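Local coordinates for peptidase S9 prolyl oligopeptidase catalytic domain-containing protein (Pyrococcus horikoshii, PDB 4HXF), which probably cleaves peptides as a serine protease of the prolyl oligopeptidase family, pairing a beta-propeller with an alpha/beta-hydrolase domain in a self-compartmentalizing hexamer, at residues I313-L325 against M391-M403. Numbering follows the deposited sequence.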
# COMPACT_ATOMS: atom_id res chain seq x y z
N ILE A 313 41.25 -15.51 21.19
CA ILE A 313 40.82 -14.10 21.08
C ILE A 313 39.79 -13.81 22.15
O ILE A 313 39.05 -14.72 22.60
CB ILE A 313 40.31 -13.81 19.69
CG1 ILE A 313 39.26 -14.78 19.23
CG2 ILE A 313 41.48 -13.78 18.69
CD1 ILE A 313 37.87 -14.34 19.14
N TYR A 314 39.73 -12.53 22.53
CA TYR A 314 38.78 -12.13 23.56
C TYR A 314 38.45 -10.67 23.47
O TYR A 314 39.19 -9.85 23.00
CB TYR A 314 39.36 -12.50 24.94
CG TYR A 314 40.72 -11.99 25.29
CD1 TYR A 314 41.85 -12.77 25.01
CD2 TYR A 314 40.92 -10.76 25.92
CE1 TYR A 314 43.11 -12.34 25.32
CE2 TYR A 314 42.20 -10.30 26.28
CZ TYR A 314 43.29 -11.15 26.02
OH TYR A 314 44.53 -10.73 26.34
N LEU A 315 37.29 -10.37 24.02
CA LEU A 315 36.83 -8.96 24.11
C LEU A 315 37.09 -8.48 25.54
O LEU A 315 36.66 -9.15 26.49
CB LEU A 315 35.32 -8.92 23.87
CG LEU A 315 34.74 -9.09 22.49
CD1 LEU A 315 33.24 -9.12 22.40
CD2 LEU A 315 35.28 -7.96 21.53
N LYS A 316 37.77 -7.34 25.69
CA LYS A 316 38.12 -6.77 26.99
C LYS A 316 37.46 -5.37 27.06
O LYS A 316 37.64 -4.54 26.12
CB LYS A 316 39.60 -6.67 27.15
CG LYS A 316 39.99 -5.98 28.52
CD LYS A 316 41.28 -5.20 28.49
CE LYS A 316 42.48 -6.02 28.09
NZ LYS A 316 43.76 -5.24 28.22
N GLU A 317 36.64 -5.16 28.09
CA GLU A 317 36.10 -3.87 28.43
C GLU A 317 36.81 -3.36 29.69
O GLU A 317 37.24 -4.16 30.50
CB GLU A 317 34.61 -4.06 28.65
CG GLU A 317 33.81 -2.91 29.05
CD GLU A 317 32.36 -3.16 28.83
OE1 GLU A 317 31.61 -2.82 29.72
OE2 GLU A 317 31.93 -3.68 27.76
N THR A 318 36.85 -2.04 29.90
CA THR A 318 37.43 -1.42 31.07
C THR A 318 36.44 -0.34 31.60
O THR A 318 35.38 -0.15 31.02
CB THR A 318 38.78 -0.76 30.76
OG1 THR A 318 38.51 0.37 29.90
CG2 THR A 318 39.72 -1.79 30.05
N ALA A 319 36.75 0.27 32.77
CA ALA A 319 35.89 1.31 33.35
C ALA A 319 35.71 2.48 32.38
O ALA A 319 34.66 3.11 32.45
CB ALA A 319 36.45 1.85 34.64
N THR A 320 36.71 2.67 31.52
CA THR A 320 36.63 3.86 30.67
C THR A 320 36.50 3.56 29.16
O THR A 320 36.51 4.49 28.39
CB THR A 320 37.84 4.79 30.89
OG1 THR A 320 39.08 4.11 30.55
CG2 THR A 320 37.87 5.30 32.31
N ARG A 321 36.41 2.31 28.73
CA ARG A 321 36.28 1.94 27.30
C ARG A 321 35.35 0.74 27.14
O ARG A 321 35.55 -0.29 27.77
CB ARG A 321 37.64 1.48 26.68
CG ARG A 321 38.57 2.69 26.39
CD ARG A 321 38.00 3.55 25.25
NE ARG A 321 38.08 2.85 23.94
CZ ARG A 321 39.10 2.91 23.07
NH1 ARG A 321 39.12 2.13 21.95
NH2 ARG A 321 40.11 3.74 23.32
N PRO A 322 34.41 0.86 26.24
CA PRO A 322 33.70 -0.34 25.77
C PRO A 322 34.65 -1.33 25.22
O PRO A 322 35.78 -1.03 24.83
CB PRO A 322 32.76 0.19 24.67
CG PRO A 322 32.56 1.69 25.00
CD PRO A 322 33.91 2.10 25.57
N ALA A 323 34.15 -2.56 25.08
CA ALA A 323 34.95 -3.70 24.65
C ALA A 323 35.64 -3.44 23.33
O ALA A 323 35.09 -2.88 22.38
CB ALA A 323 34.08 -4.99 24.48
N GLU A 324 36.86 -3.92 23.27
CA GLU A 324 37.60 -4.07 22.04
C GLU A 324 38.12 -5.50 22.00
O GLU A 324 38.23 -6.17 23.01
CB GLU A 324 38.80 -3.07 21.90
CG GLU A 324 38.45 -1.59 21.90
CD GLU A 324 37.81 -1.06 20.62
OE1 GLU A 324 37.32 0.09 20.67
OE2 GLU A 324 37.83 -1.75 19.54
N LEU A 325 38.60 -5.94 20.84
CA LEU A 325 39.08 -7.31 20.64
C LEU A 325 40.57 -7.36 20.77
O LEU A 325 41.32 -6.42 20.35
CB LEU A 325 38.69 -7.88 19.26
CG LEU A 325 38.81 -9.39 18.98
CD1 LEU A 325 37.79 -10.20 19.82
CD2 LEU A 325 38.64 -9.55 17.44
N MET A 391 28.09 -7.34 40.55
CA MET A 391 29.44 -6.94 40.91
C MET A 391 29.80 -5.66 40.15
O MET A 391 29.58 -5.60 38.91
CB MET A 391 30.42 -8.04 40.53
CG MET A 391 31.85 -7.78 41.08
SD MET A 391 33.04 -9.02 40.62
CE MET A 391 33.21 -8.60 38.87
N TYR A 392 30.26 -4.65 40.87
CA TYR A 392 30.84 -3.48 40.27
C TYR A 392 32.37 -3.62 40.26
O TYR A 392 32.97 -4.40 40.99
CB TYR A 392 30.56 -2.21 41.09
CG TYR A 392 29.20 -1.55 40.84
CD1 TYR A 392 28.56 -0.88 41.88
CD2 TYR A 392 28.64 -1.48 39.58
CE1 TYR A 392 27.33 -0.27 41.70
CE2 TYR A 392 27.41 -0.83 39.38
CZ TYR A 392 26.79 -0.19 40.47
OH TYR A 392 25.59 0.41 40.22
N GLY A 393 32.93 -2.83 39.36
CA GLY A 393 34.36 -2.70 39.30
C GLY A 393 34.82 -2.05 38.00
O GLY A 393 34.87 -0.79 37.90
N TYR A 394 35.22 -2.90 37.07
CA TYR A 394 35.95 -2.44 35.85
C TYR A 394 35.28 -2.69 34.51
O TYR A 394 35.92 -3.07 33.53
CB TYR A 394 37.39 -2.96 35.91
CG TYR A 394 38.06 -2.60 37.20
CD1 TYR A 394 38.43 -3.62 38.13
CD2 TYR A 394 38.44 -1.34 37.45
CE1 TYR A 394 39.03 -3.31 39.36
CE2 TYR A 394 39.03 -1.01 38.67
CZ TYR A 394 39.39 -2.01 39.57
OH TYR A 394 39.99 -1.55 40.73
N TYR A 395 33.96 -2.53 34.51
CA TYR A 395 33.26 -2.48 33.24
C TYR A 395 32.79 -1.03 32.97
O TYR A 395 32.86 -0.18 33.86
CB TYR A 395 32.13 -3.48 33.23
CG TYR A 395 30.87 -3.18 34.04
CD1 TYR A 395 30.70 -3.74 35.33
CD2 TYR A 395 29.84 -2.44 33.55
CE1 TYR A 395 29.55 -3.54 36.03
CE2 TYR A 395 28.76 -2.13 34.32
CZ TYR A 395 28.60 -2.72 35.54
OH TYR A 395 27.44 -2.48 36.23
N PHE A 396 32.31 -0.78 31.73
CA PHE A 396 32.05 0.53 31.28
C PHE A 396 30.64 0.88 31.69
O PHE A 396 29.69 0.25 31.19
CB PHE A 396 32.24 0.62 29.77
CG PHE A 396 31.97 2.02 29.22
CD1 PHE A 396 32.94 2.98 29.29
CD2 PHE A 396 30.74 2.31 28.63
CE1 PHE A 396 32.72 4.30 28.78
CE2 PHE A 396 30.49 3.59 28.20
CZ PHE A 396 31.48 4.54 28.24
N LYS A 397 30.49 1.85 32.60
CA LYS A 397 29.11 2.19 33.08
C LYS A 397 28.75 3.61 32.67
O LYS A 397 29.30 4.62 33.17
CB LYS A 397 28.93 2.03 34.58
CG LYS A 397 27.51 2.49 35.08
CD LYS A 397 26.37 1.54 34.89
CE LYS A 397 25.08 2.03 35.66
NZ LYS A 397 23.82 1.40 35.09
N TYR A 398 27.94 3.71 31.62
CA TYR A 398 27.66 4.99 30.97
C TYR A 398 27.22 6.10 31.91
O TYR A 398 27.83 7.22 31.83
CB TYR A 398 26.56 4.79 29.97
CG TYR A 398 26.27 5.98 29.07
CD1 TYR A 398 27.03 6.26 28.01
CD2 TYR A 398 25.17 6.79 29.34
CE1 TYR A 398 26.77 7.32 27.16
CE2 TYR A 398 24.90 7.84 28.53
CZ TYR A 398 25.67 8.08 27.42
OH TYR A 398 25.36 9.11 26.55
N GLU A 399 26.30 5.75 32.83
CA GLU A 399 25.77 6.79 33.66
C GLU A 399 26.86 7.36 34.56
O GLU A 399 26.81 8.54 34.94
CB GLU A 399 24.65 6.35 34.55
CG GLU A 399 23.39 5.94 33.86
CD GLU A 399 23.38 4.50 33.42
OE1 GLU A 399 24.46 3.89 33.20
OE2 GLU A 399 22.23 4.00 33.23
N MET A 400 27.87 6.53 34.94
CA MET A 400 28.87 7.03 35.84
C MET A 400 29.75 8.01 35.15
O MET A 400 30.11 9.03 35.66
CB MET A 400 29.70 5.88 36.42
CG MET A 400 28.81 4.99 37.27
SD MET A 400 29.91 3.67 37.97
CE MET A 400 28.73 2.89 39.08
N GLN A 401 30.19 7.71 33.91
CA GLN A 401 30.97 8.64 33.14
C GLN A 401 30.25 9.90 32.81
O GLN A 401 30.79 11.01 32.98
CB GLN A 401 31.54 8.05 31.86
CG GLN A 401 32.39 6.81 32.05
CD GLN A 401 33.69 7.16 32.74
OE1 GLN A 401 34.34 8.13 32.35
NE2 GLN A 401 34.05 6.39 33.76
N LEU A 402 28.98 9.76 32.43
CA LEU A 402 28.14 10.89 32.11
C LEU A 402 27.95 11.82 33.32
O LEU A 402 28.20 13.03 33.19
CB LEU A 402 26.74 10.38 31.74
CG LEU A 402 25.65 11.43 31.45
CD1 LEU A 402 25.94 12.46 30.37
CD2 LEU A 402 24.29 10.68 31.27
N MET A 403 27.62 11.26 34.49
CA MET A 403 27.44 12.12 35.65
C MET A 403 28.70 12.76 36.20
O MET A 403 28.74 13.89 36.68
CB MET A 403 26.53 11.49 36.69
CG MET A 403 25.20 11.03 36.19
SD MET A 403 24.20 12.29 35.42
CE MET A 403 23.63 13.27 36.84
O HOH W 1 29.25 -1.84 29.40
O HOH W 2 32.56 3.58 33.95
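E317 reaches across to the backbone of F396: its OE1 takes the F396 N-H at 2.9 Å from N, nearly straight at 170°, using the anti side of the carboxylate. With CG anti to the backbone N (chi1 178°) and the rest of the chain extended, the acid runs out far enough to meet that amide. The carboxylate stands almost perpendicular to the F396 ring, and OE1 also sits at the edge of the Y395 ring. A water 2.6 Å from E317 OE1 donates to it and to F396 O, so the acid holds this residue directly at one end of its backbone and through solvent at the other. Replacing E317 with an alanine would probably leave the F396 N-H without its acceptor and the water with one mate fewer, freeing the backbone here to shift.

F396, its CG anti to the backbone N (chi1 180°), sets its ring against the turn at 318-322. P322 CD rests over one face, 4.0 Å from the ring centroid, as a CH-pi contact, while T318 O and the T320 carbonyl carbon lie at the edge. This turn joins strands 312-317 and 324-328 in the last four-stranded blade of the beta-propeller; 391-403 belongs to the alpha/beta-hydrolase domain and leads into helix 398-405, so the hairpin tip meets the catalytic domain here. Backbone packing continues the seam: A319 CA points its hydrogen at Y395 O, 3.4 Å away and almost in line.

Beyond F396, a second water accepts N-H bonds from K397 N and Q401 NE2 and donates to A319 O, 2.6 Å away, bridging the hairpin to the start of the helix. The other end of the Q401 amide, OE1, accepts from F349 N; T320 OG1 pairs with E350 OE2.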